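Prepilin (Salmonella typhi, PDB 3FHV) probably builds the type IVb pilus as its pilin subunit and interacts with human CFTR, this chain being the soluble part without the N-terminal transmembrane stretch. Local coordinates at residues G27-A32 / T83-G88; N67-Q72 / N94-S99; A100-S105 / I133-C138; S115-N120 / L150-N155. One frame throughout, in Å; residues are numbered along the deposited sequence.

Contact 1: residues G27-A32 / T83-G88; sequences GVDGYA and TGFNNG
Two irregular loops of the pilin domain meet at the surface through Asn86 and Val28, burying a modest 156 Å² between them. Residues 27-32 belong to the connection from helix 8-25 to helix 36-45, whereas residues 83-88 belong to the connection from strand 72-78 to strand 88-96. The side-chain amide of Asn86 crosses to the first loop, where ND2 donates to the backbone Val28 O. The hydrogen bond is nearly straight at 173° and lies in the plane of the amide, while the donor is tilted from the carbonyl plane of Val28. Its modelled length, Asn86 ND2 to Val28 O 2.5 Å, is short enough to be doubtful in detail. Asn86 keeps CG beside its own backbone N (chi1 -51°), and this turns the nitrogen side of the flat amide against a methyl of Val28. That approach, Val28 CG2 to Asn86 ND2 3.1 Å, is tight and shares the doubt over the short bond.

In the antiparallel sheet of this fold the second loop leads straight into a strand, and Gly88 is already joined to Asp78 of strand 72-78 by backbone hydrogen bonding. Upstream, the poorly ordered ring of Phe85 lies against the neighbouring amide, with Asn86 ND2 3.5 Å above its plane toward the rim. Asp29 OD1 stays 4.1 Å from Asn86 ND2 and makes no hydrogen bond to it. The same oxygen reaches the ring obliquely, Asp29 OD1 to Phe85 CE1 3.7 Å, with the carboxylate and ring planes 42° apart.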
# COMPACT_ATOMS: atom_id res chain seq x y z
N GLY A 27 14.21 8.30 4.84
CA GLY A 27 15.47 7.58 4.91
C GLY A 27 16.59 8.17 4.09
O GLY A 27 17.73 7.71 4.17
N VAL A 28 16.29 9.20 3.30
CA VAL A 28 17.32 9.83 2.48
C VAL A 28 17.92 11.03 3.19
O VAL A 28 17.21 11.89 3.71
CB VAL A 28 16.77 10.28 1.10
CG1 VAL A 28 16.14 9.09 0.39
CG2 VAL A 28 15.77 11.40 1.27
N ASP A 29 19.25 11.08 3.23
CA ASP A 29 19.96 12.17 3.87
C ASP A 29 21.30 12.39 3.19
O ASP A 29 22.03 11.44 2.93
CB ASP A 29 20.17 11.85 5.35
CG ASP A 29 18.87 11.72 6.11
OD1 ASP A 29 18.15 12.74 6.24
OD2 ASP A 29 18.56 10.61 6.57
N GLY A 30 21.61 13.65 2.89
CA GLY A 30 22.88 13.95 2.25
C GLY A 30 22.80 13.97 0.74
O GLY A 30 23.77 14.31 0.07
N TYR A 31 21.65 13.59 0.20
CA TYR A 31 21.45 13.59 -1.24
C TYR A 31 19.99 13.79 -1.59
O TYR A 31 19.12 13.70 -0.72
CB TYR A 31 21.97 12.28 -1.86
CG TYR A 31 21.24 11.03 -1.42
CD1 TYR A 31 20.22 10.48 -2.20
CD2 TYR A 31 21.57 10.39 -0.23
CE1 TYR A 31 19.55 9.32 -1.80
CE2 TYR A 31 20.91 9.24 0.18
CZ TYR A 31 19.90 8.71 -0.61
OH TYR A 31 19.24 7.58 -0.19
N ALA A 32 19.72 14.08 -2.85
CA ALA A 32 18.35 14.31 -3.29
C ALA A 32 18.17 13.93 -4.75
O ALA A 32 19.14 13.87 -5.52
CB ALA A 32 17.99 15.78 -3.10
N THR A 83 19.74 23.23 2.87
CA THR A 83 20.76 23.20 3.91
C THR A 83 20.22 22.64 5.23
O THR A 83 20.41 23.23 6.29
CB THR A 83 21.35 24.61 4.17
OG1 THR A 83 20.31 25.50 4.58
CG2 THR A 83 22.02 25.14 2.92
N GLY A 84 19.56 21.49 5.15
CA GLY A 84 19.00 20.88 6.34
C GLY A 84 18.42 19.50 6.07
O GLY A 84 19.15 18.53 5.91
N PHE A 85 17.09 19.43 6.00
CA PHE A 85 16.40 18.18 5.75
C PHE A 85 15.77 18.20 4.36
O PHE A 85 15.66 19.26 3.74
CB PHE A 85 15.31 17.95 6.81
CG PHE A 85 14.65 16.61 6.73
CD1 PHE A 85 15.37 15.44 6.95
CD2 PHE A 85 13.29 16.50 6.43
CE1 PHE A 85 14.76 14.19 6.87
CE2 PHE A 85 12.67 15.26 6.35
CZ PHE A 85 13.41 14.10 6.58
N ASN A 86 15.35 17.03 3.88
CA ASN A 86 14.73 16.91 2.57
C ASN A 86 13.48 17.77 2.47
O ASN A 86 12.69 17.84 3.41
CB ASN A 86 14.36 15.45 2.28
CG ASN A 86 15.51 14.50 2.50
OD1 ASN A 86 16.56 14.61 1.87
ND2 ASN A 86 15.32 13.54 3.41
N ASN A 87 13.29 18.42 1.32
CA ASN A 87 12.12 19.25 1.11
C ASN A 87 10.93 18.38 0.73
O ASN A 87 10.74 17.30 1.30
CB ASN A 87 12.38 20.29 0.02
CG ASN A 87 13.39 21.34 0.45
OD1 ASN A 87 13.19 22.03 1.45
ND2 ASN A 87 14.48 21.45 -0.30
N GLY A 88 10.14 18.82 -0.24
CA GLY A 88 8.99 18.04 -0.64
C GLY A 88 9.10 17.42 -2.02
O GLY A 88 10.18 17.37 -2.62

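Contact 2: residues N67-Q72 / N94-S99; sequences NSWGGQ and NKVPQS
Pro97 lies over one face of the Trp69 indole: the pyrrolidine CG stands 3.5 Å from the centroid of the five-membered ring, a CH-pi contact only 8° off the ring normal, and Pro97 CD adds a 3.4 Å approach to Trp69 CD2. The opposite indole face carries Ser68 CB. Trp69 CG lies beside its backbone N (chi1 -54°), which swings the indole over the proline, while the six-membered end meets Val96 CG1 obliquely.

Asn67 ties the turn together from within. Its CG sits between the backbone N and the carbonyl carbon (chi1 59°), and OD1 accepts from Trp69 N, making an Asx turn, and from Gly71 N on the other side of its plane. Asn67 ND2 donates a hydrogen bond across to Asn94 O, 2.7 Å away and in the carbonyl plane, and also bonds Thr93 OG1. Gly71 CA packs directly on Asn94 O in a CA-H...O contact of 3.3 Å. In return Asn94 ND2 and Asn94 N both donate to Gln72 O, at 2.9 and 3.1 Å, from opposite faces of that carbonyl.

The turn joins strands 62-66 and 72-78. Lys95 and Val96 form a G1 beta bulge opposite Asn148 of strand 148-154, Pro97 is the N-cap of helix 98-111, and Trp69 packs further on Ala100 and Ile104 of that helix and on Glu10 of helix 8-25.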
# COMPACT_ATOMS: atom_id res chain seq x y z
N ASN A 67 -1.23 6.13 -15.32
CA ASN A 67 -2.54 6.09 -14.69
C ASN A 67 -3.50 5.20 -15.48
O ASN A 67 -3.14 4.62 -16.51
CB ASN A 67 -3.13 7.50 -14.50
CG ASN A 67 -3.30 8.26 -15.81
OD1 ASN A 67 -3.66 7.70 -16.85
ND2 ASN A 67 -3.08 9.58 -15.76
N SER A 68 -4.71 5.07 -14.96
CA SER A 68 -5.73 4.24 -15.60
C SER A 68 -6.04 4.56 -17.05
O SER A 68 -6.49 3.69 -17.80
CB SER A 68 -7.02 4.31 -14.79
OG SER A 68 -6.84 3.74 -13.52
N TRP A 69 -5.79 5.80 -17.46
CA TRP A 69 -6.10 6.20 -18.83
C TRP A 69 -4.92 6.25 -19.78
O TRP A 69 -5.06 6.70 -20.92
CB TRP A 69 -6.83 7.54 -18.78
CG TRP A 69 -8.01 7.47 -17.87
CD1 TRP A 69 -9.25 6.98 -18.16
CD2 TRP A 69 -8.04 7.83 -16.48
NE1 TRP A 69 -10.05 7.01 -17.04
CE2 TRP A 69 -9.33 7.52 -15.99
CE3 TRP A 69 -7.09 8.38 -15.61
CZ2 TRP A 69 -9.70 7.75 -14.67
CZ3 TRP A 69 -7.46 8.60 -14.28
CH2 TRP A 69 -8.76 8.28 -13.83
N GLY A 70 -3.76 5.79 -19.33
CA GLY A 70 -2.60 5.82 -20.21
C GLY A 70 -1.81 7.12 -20.13
O GLY A 70 -0.91 7.36 -20.93
N GLY A 71 -2.17 7.99 -19.18
CA GLY A 71 -1.44 9.23 -18.99
C GLY A 71 -0.29 8.93 -18.04
O GLY A 71 -0.43 8.11 -17.13
N GLN A 72 0.85 9.59 -18.23
CA GLN A 72 1.99 9.31 -17.36
C GLN A 72 1.86 9.89 -15.95
O GLN A 72 1.27 10.96 -15.76
CB GLN A 72 3.29 9.80 -18.02
CG GLN A 72 4.54 9.42 -17.24
CD GLN A 72 5.83 9.68 -18.00
OE1 GLN A 72 5.88 10.51 -18.91
NE2 GLN A 72 6.90 8.99 -17.61
N ASN A 94 -1.13 12.85 -15.64
CA ASN A 94 -1.57 13.45 -16.91
C ASN A 94 -2.74 12.83 -17.66
O ASN A 94 -3.07 11.66 -17.49
CB ASN A 94 -0.37 13.49 -17.86
CG ASN A 94 0.79 14.28 -17.31
OD1 ASN A 94 0.76 15.51 -17.31
ND2 ASN A 94 1.81 13.58 -16.83
N LYS A 95 -3.34 13.65 -18.53
CA LYS A 95 -4.44 13.25 -19.38
C LYS A 95 -5.61 12.64 -18.62
O LYS A 95 -6.23 11.67 -19.06
CB LYS A 95 -3.94 12.27 -20.45
CG LYS A 95 -2.81 12.85 -21.31
CD LYS A 95 -2.49 11.95 -22.49
CE LYS A 95 -1.69 12.69 -23.55
NZ LYS A 95 -1.49 11.84 -24.77
N VAL A 96 -5.91 13.21 -17.46
CA VAL A 96 -7.02 12.73 -16.65
C VAL A 96 -8.32 13.24 -17.24
O VAL A 96 -8.46 14.43 -17.51
CB VAL A 96 -6.89 13.24 -15.21
CG1 VAL A 96 -8.04 12.69 -14.36
CG2 VAL A 96 -5.53 12.87 -14.64
N PRO A 97 -9.30 12.33 -17.44
CA PRO A 97 -10.62 12.68 -18.00
C PRO A 97 -11.35 13.64 -17.07
O PRO A 97 -11.06 13.67 -15.88
CB PRO A 97 -11.32 11.33 -18.12
CG PRO A 97 -10.18 10.39 -18.36
CD PRO A 97 -9.14 10.87 -17.38
N GLN A 98 -12.32 14.38 -17.60
CA GLN A 98 -13.04 15.38 -16.82
C GLN A 98 -13.69 14.88 -15.54
O GLN A 98 -13.48 15.46 -14.47
CB GLN A 98 -14.10 16.06 -17.71
CG GLN A 98 -14.45 17.49 -17.28
CD GLN A 98 -15.45 17.56 -16.14
OE1 GLN A 98 -15.63 18.62 -15.53
NE2 GLN A 98 -16.11 16.45 -15.86
N SER A 99 -14.48 13.82 -15.64
CA SER A 99 -15.15 13.27 -14.47
C SER A 99 -14.17 12.84 -13.39
O SER A 99 -14.36 13.15 -12.21
CB SER A 99 -16.02 12.07 -14.88
OG SER A 99 -16.63 11.50 -13.75
O HOH W 1 0.15 9.60 -22.71

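Contact 3: residues A100-S105 / I133-C138; sequences ACVSIS and IASSEC
Cys101, in the first turn of helix 98-111, is bonded through SG to Cys138 SG in a 2.0 Å disulfide. Its sulfur lies anti to the backbone N (chi1 173°), reaching toward the end of helix 131-137, where Cys138 is the first residue to leave helical geometry. The bridge is twisted to chi3 -80°, near the perpendicular that disulfides favour.

Val102 follows. Its CG1 packs on Ala134, 4.0 Å from CB, whereas CG2 packs on Ser135 and on the sulfur of Cys138, just past the helix end, 3.9 Å from both Ser135 CA and Cys138 SG. Ala134 brings the backbones near: its CA is 5.0 Å from Val102 CA.

One turn beyond Cys101, Ser105 sets its hydroxyl between its backbone N and carbonyl carbon. OG then donates to Cys101 O at 2.8 Å, a carbonyl that also receives Ser105 N, and the same oxygen lies 3.3 Å from Ala134 CB. The short helical segments run roughly antiparallel, 146° between their directions, with axes 8.6 Å apart. Ile119 of strand 116-119 packs against both cysteines and Ser105.

No hydrogen bond spans the helices, so small side chains and one covalent bridge join them. The disulfide ties helix 131-137 to helix 98-111, probably as the C-terminal disulfide bounding the D-region does in type IV pilins, consistent with a protein folded outside the cytoplasm.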
# COMPACT_ATOMS: atom_id res chain seq x y z
N ALA A 100 -13.13 12.12 -13.79
CA ALA A 100 -12.12 11.64 -12.85
C ALA A 100 -11.38 12.81 -12.21
O ALA A 100 -11.07 12.78 -11.03
CB ALA A 100 -11.13 10.73 -13.57
N CYS A 101 -11.08 13.83 -13.01
CA CYS A 101 -10.38 15.01 -12.50
C CYS A 101 -11.16 15.64 -11.35
O CYS A 101 -10.58 16.05 -10.35
CB CYS A 101 -10.21 16.02 -13.63
SG CYS A 101 -9.55 17.67 -13.22
N VAL A 102 -12.48 15.71 -11.48
CA VAL A 102 -13.30 16.28 -10.43
C VAL A 102 -13.32 15.43 -9.17
O VAL A 102 -13.15 15.94 -8.06
CB VAL A 102 -14.75 16.49 -10.90
CG1 VAL A 102 -15.61 16.98 -9.73
CG2 VAL A 102 -14.79 17.49 -12.05
N SER A 103 -13.53 14.13 -9.34
CA SER A 103 -13.58 13.23 -8.19
C SER A 103 -12.22 13.06 -7.51
O SER A 103 -12.15 13.00 -6.29
CB SER A 103 -14.10 11.86 -8.62
OG SER A 103 -13.19 11.25 -9.52
N ILE A 104 -11.15 12.99 -8.29
CA ILE A 104 -9.82 12.83 -7.72
C ILE A 104 -9.34 14.09 -7.01
O ILE A 104 -8.81 14.02 -5.89
CB ILE A 104 -8.80 12.43 -8.80
CG1 ILE A 104 -9.19 11.07 -9.40
CG2 ILE A 104 -7.40 12.37 -8.20
CD1 ILE A 104 -8.40 10.72 -10.67
N SER A 105 -9.51 15.25 -7.64
CA SER A 105 -9.05 16.48 -7.03
C SER A 105 -9.80 16.75 -5.73
O SER A 105 -9.19 17.10 -4.72
CB SER A 105 -9.19 17.67 -8.00
OG SER A 105 -10.55 17.91 -8.32
N ILE A 133 -15.24 24.08 -7.58
CA ILE A 133 -14.00 24.56 -8.19
C ILE A 133 -13.51 23.57 -9.25
O ILE A 133 -13.20 23.96 -10.38
CB ILE A 133 -12.88 24.75 -7.13
CG1 ILE A 133 -13.18 25.99 -6.28
CG2 ILE A 133 -11.52 24.88 -7.81
CD1 ILE A 133 -12.22 26.17 -5.09
N ALA A 134 -13.46 22.30 -8.89
CA ALA A 134 -13.00 21.26 -9.80
C ALA A 134 -13.82 21.21 -11.09
O ALA A 134 -13.25 21.17 -12.18
CB ALA A 134 -13.01 19.91 -9.11
N SER A 135 -15.14 21.20 -10.96
CA SER A 135 -16.03 21.15 -12.12
C SER A 135 -15.67 22.22 -13.15
O SER A 135 -15.73 21.99 -14.36
CB SER A 135 -17.49 21.35 -11.71
OG SER A 135 -17.92 20.31 -10.85
N SER A 136 -15.29 23.38 -12.65
CA SER A 136 -14.95 24.48 -13.54
C SER A 136 -13.53 24.37 -14.09
O SER A 136 -13.32 24.51 -15.30
CB SER A 136 -15.15 25.81 -12.79
OG SER A 136 -14.79 26.92 -13.59
N GLU A 137 -12.56 24.10 -13.22
CA GLU A 137 -11.17 24.01 -13.65
C GLU A 137 -10.81 22.76 -14.45
O GLU A 137 -9.88 22.79 -15.24
CB GLU A 137 -10.24 24.14 -12.45
CG GLU A 137 -10.39 25.45 -11.71
CD GLU A 137 -9.44 25.55 -10.55
OE1 GLU A 137 -8.92 24.50 -10.14
OE2 GLU A 137 -9.24 26.67 -10.03
N CYS A 138 -11.52 21.66 -14.23
CA CYS A 138 -11.25 20.43 -14.98
C CYS A 138 -11.86 20.63 -16.35
O CYS A 138 -13.04 20.95 -16.46
CB CYS A 138 -11.91 19.23 -14.31
SG CYS A 138 -11.20 18.75 -12.70

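Contact 4: residues S115-N120 / L150-N155; sequences SGIKIN and LVFNYN
Lys118 and Val151 face each other as a hydrogen-bonded antiparallel pair: Lys118 N gives to Val151 O at 2.8 Å, in the carbonyl plane, and Val151 N returns to Lys118 O at 2.9 Å. Their side chains lie alongside one another, with Lys118 CB 3.8 Å from Val151 CB. The lysine, fully extended beyond CG, continues past the valine until CE is 3.4 Å from Asn153 OD1; its NZ stays 4.2 Å from that oxygen.

On the other face the non-hydrogen-bonded pairs pack. Ile119 CG1 lies 3.6 Å from Leu150 CD2, the two side chains side by side and pointing the same way, whereas Ile117 CG2 comes to the edge of the Phe152 ring at CD1. Toward the loop end, Ser115 N donates to Asn153 O from well above the carbonyl plane, and Asn153 N reaches Gly116 O. Gly116, with phi 152°, takes a backbone shape that suits glycine.

Farther out, in the antiparallel sheet of the pilin domain, strand 148-154 lies between 116-119 and 88-96, bonded to the latter through Leu150 with Thr93 and Phe152 with Ile91. Strand 116-119 is bordered by strand 122-124, with Ile117 bonded to His124. Helix 98-111 covers the isoleucine face, where Phe152 meets Met108.

Backbone hydrogen bonds thus fix the register, while the two faces differ in character: hydrocarbon toward the helix, and on the other the lysine stem beside Val151 and the amide of Asn153.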
# COMPACT_ATOMS: atom_id res chain seq x y z
N SER A 115 -0.12 19.20 0.57
CA SER A 115 0.24 20.55 0.97
C SER A 115 -0.11 21.42 -0.22
O SER A 115 0.44 22.50 -0.40
CB SER A 115 1.73 20.65 1.28
OG SER A 115 2.00 20.02 2.52
N GLY A 116 -1.02 20.93 -1.05
CA GLY A 116 -1.41 21.69 -2.22
C GLY A 116 -1.86 20.77 -3.34
O GLY A 116 -1.34 19.67 -3.50
N ILE A 117 -2.85 21.24 -4.10
CA ILE A 117 -3.42 20.49 -5.21
C ILE A 117 -3.54 21.43 -6.41
O ILE A 117 -4.08 22.54 -6.30
CB ILE A 117 -4.82 19.94 -4.86
CG1 ILE A 117 -4.71 18.98 -3.68
CG2 ILE A 117 -5.42 19.23 -6.07
CD1 ILE A 117 -6.06 18.53 -3.09
N LYS A 118 -3.05 20.98 -7.56
CA LYS A 118 -3.10 21.78 -8.76
C LYS A 118 -3.92 21.11 -9.85
O LYS A 118 -3.76 19.92 -10.12
CB LYS A 118 -1.69 22.01 -9.31
CG LYS A 118 -0.68 22.53 -8.32
CD LYS A 118 0.65 22.80 -9.02
CE LYS A 118 1.72 23.30 -8.06
NZ LYS A 118 2.99 23.57 -8.78
N ILE A 119 -4.79 21.89 -10.48
CA ILE A 119 -5.60 21.37 -11.59
C ILE A 119 -5.21 22.27 -12.76
O ILE A 119 -5.54 23.45 -12.78
CB ILE A 119 -7.11 21.50 -11.33
CG1 ILE A 119 -7.48 20.71 -10.07
CG2 ILE A 119 -7.89 20.94 -12.53
CD1 ILE A 119 -8.96 20.78 -9.72
N ASN A 120 -4.47 21.69 -13.71
CA ASN A 120 -4.00 22.44 -14.86
C ASN A 120 -3.22 23.66 -14.33
O ASN A 120 -2.33 23.50 -13.50
CB ASN A 120 -5.19 22.82 -15.73
CG ASN A 120 -5.92 21.59 -16.27
OD1 ASN A 120 -7.15 21.52 -16.31
ND2 ASN A 120 -5.14 20.60 -16.68
N LEU A 150 -3.10 16.88 -13.12
CA LEU A 150 -3.29 17.11 -11.69
C LEU A 150 -1.93 16.98 -11.02
O LEU A 150 -1.13 16.12 -11.39
CB LEU A 150 -4.26 16.08 -11.09
CG LEU A 150 -5.74 16.12 -11.53
CD1 LEU A 150 -6.52 14.98 -10.86
CD2 LEU A 150 -6.34 17.45 -11.15
N VAL A 151 -1.66 17.86 -10.06
CA VAL A 151 -0.40 17.79 -9.33
C VAL A 151 -0.70 17.83 -7.84
O VAL A 151 -1.45 18.69 -7.38
CB VAL A 151 0.55 18.96 -9.68
CG1 VAL A 151 1.89 18.76 -8.97
CG2 VAL A 151 0.76 19.05 -11.18
N PHE A 152 -0.12 16.90 -7.10
CA PHE A 152 -0.31 16.83 -5.66
C PHE A 152 1.03 17.13 -4.98
O PHE A 152 2.02 16.43 -5.21
CB PHE A 152 -0.83 15.44 -5.27
CG PHE A 152 -1.97 14.97 -6.14
CD1 PHE A 152 -3.14 15.72 -6.25
CD2 PHE A 152 -1.87 13.77 -6.84
CE1 PHE A 152 -4.19 15.29 -7.07
CE2 PHE A 152 -2.91 13.34 -7.66
CZ PHE A 152 -4.08 14.09 -7.77
N ASN A 153 1.05 18.17 -4.16
CA ASN A 153 2.25 18.54 -3.42
C ASN A 153 2.21 18.05 -1.98
O ASN A 153 1.18 17.58 -1.50
CB ASN A 153 2.46 20.06 -3.46
CG ASN A 153 3.02 20.53 -4.79
OD1 ASN A 153 2.26 20.85 -5.71
ND2 ASN A 153 4.34 20.59 -4.89
N TYR A 154 3.34 18.17 -1.29
CA TYR A 154 3.60 17.36 -0.10
C TYR A 154 4.72 17.96 0.74
O TYR A 154 5.88 18.00 0.31
CB TYR A 154 3.95 15.92 -0.50
CG TYR A 154 2.75 15.07 -0.85
CD1 TYR A 154 1.85 14.68 0.13
CD2 TYR A 154 2.52 14.67 -2.16
CE1 TYR A 154 0.75 13.90 -0.18
CE2 TYR A 154 1.42 13.89 -2.48
CZ TYR A 154 0.54 13.51 -1.49
OH TYR A 154 -0.55 12.74 -1.80
N ASN A 155 4.37 18.42 1.94
CA ASN A 155 5.14 19.47 2.60
C ASN A 155 5.75 20.45 1.61
O ASN A 155 6.66 20.10 0.85
CB ASN A 155 6.23 18.86 3.48
CG ASN A 155 6.02 19.14 4.96
OD1 ASN A 155 6.67 18.56 5.82
ND2 ASN A 155 5.09 20.05 5.26

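The four contacts run along one pilin domain. Contacts 2 and 3 share helix 98-111, centres 12 Å apart, and meet where Trp69 CH2 lies 3.4 Å from Ala100 CB. Contact 4 packs against contact 3: Cys101 SG is 3.7 Å from Ile119 CG2, so the disulfide rests on the strand pair. Contacts 2 and 4 reach adjacent strands of the same sheet without touching, about 4 Å apart at nearest atoms. Contact 1 stands apart: its centre is about 31 Å from that of contact 2 and 33 Å from that of contact 3, on opposite sides of the chain's centre. Its nearest atoms are about 3 Å from contact 4, without a touch, the centres 20 Å apart.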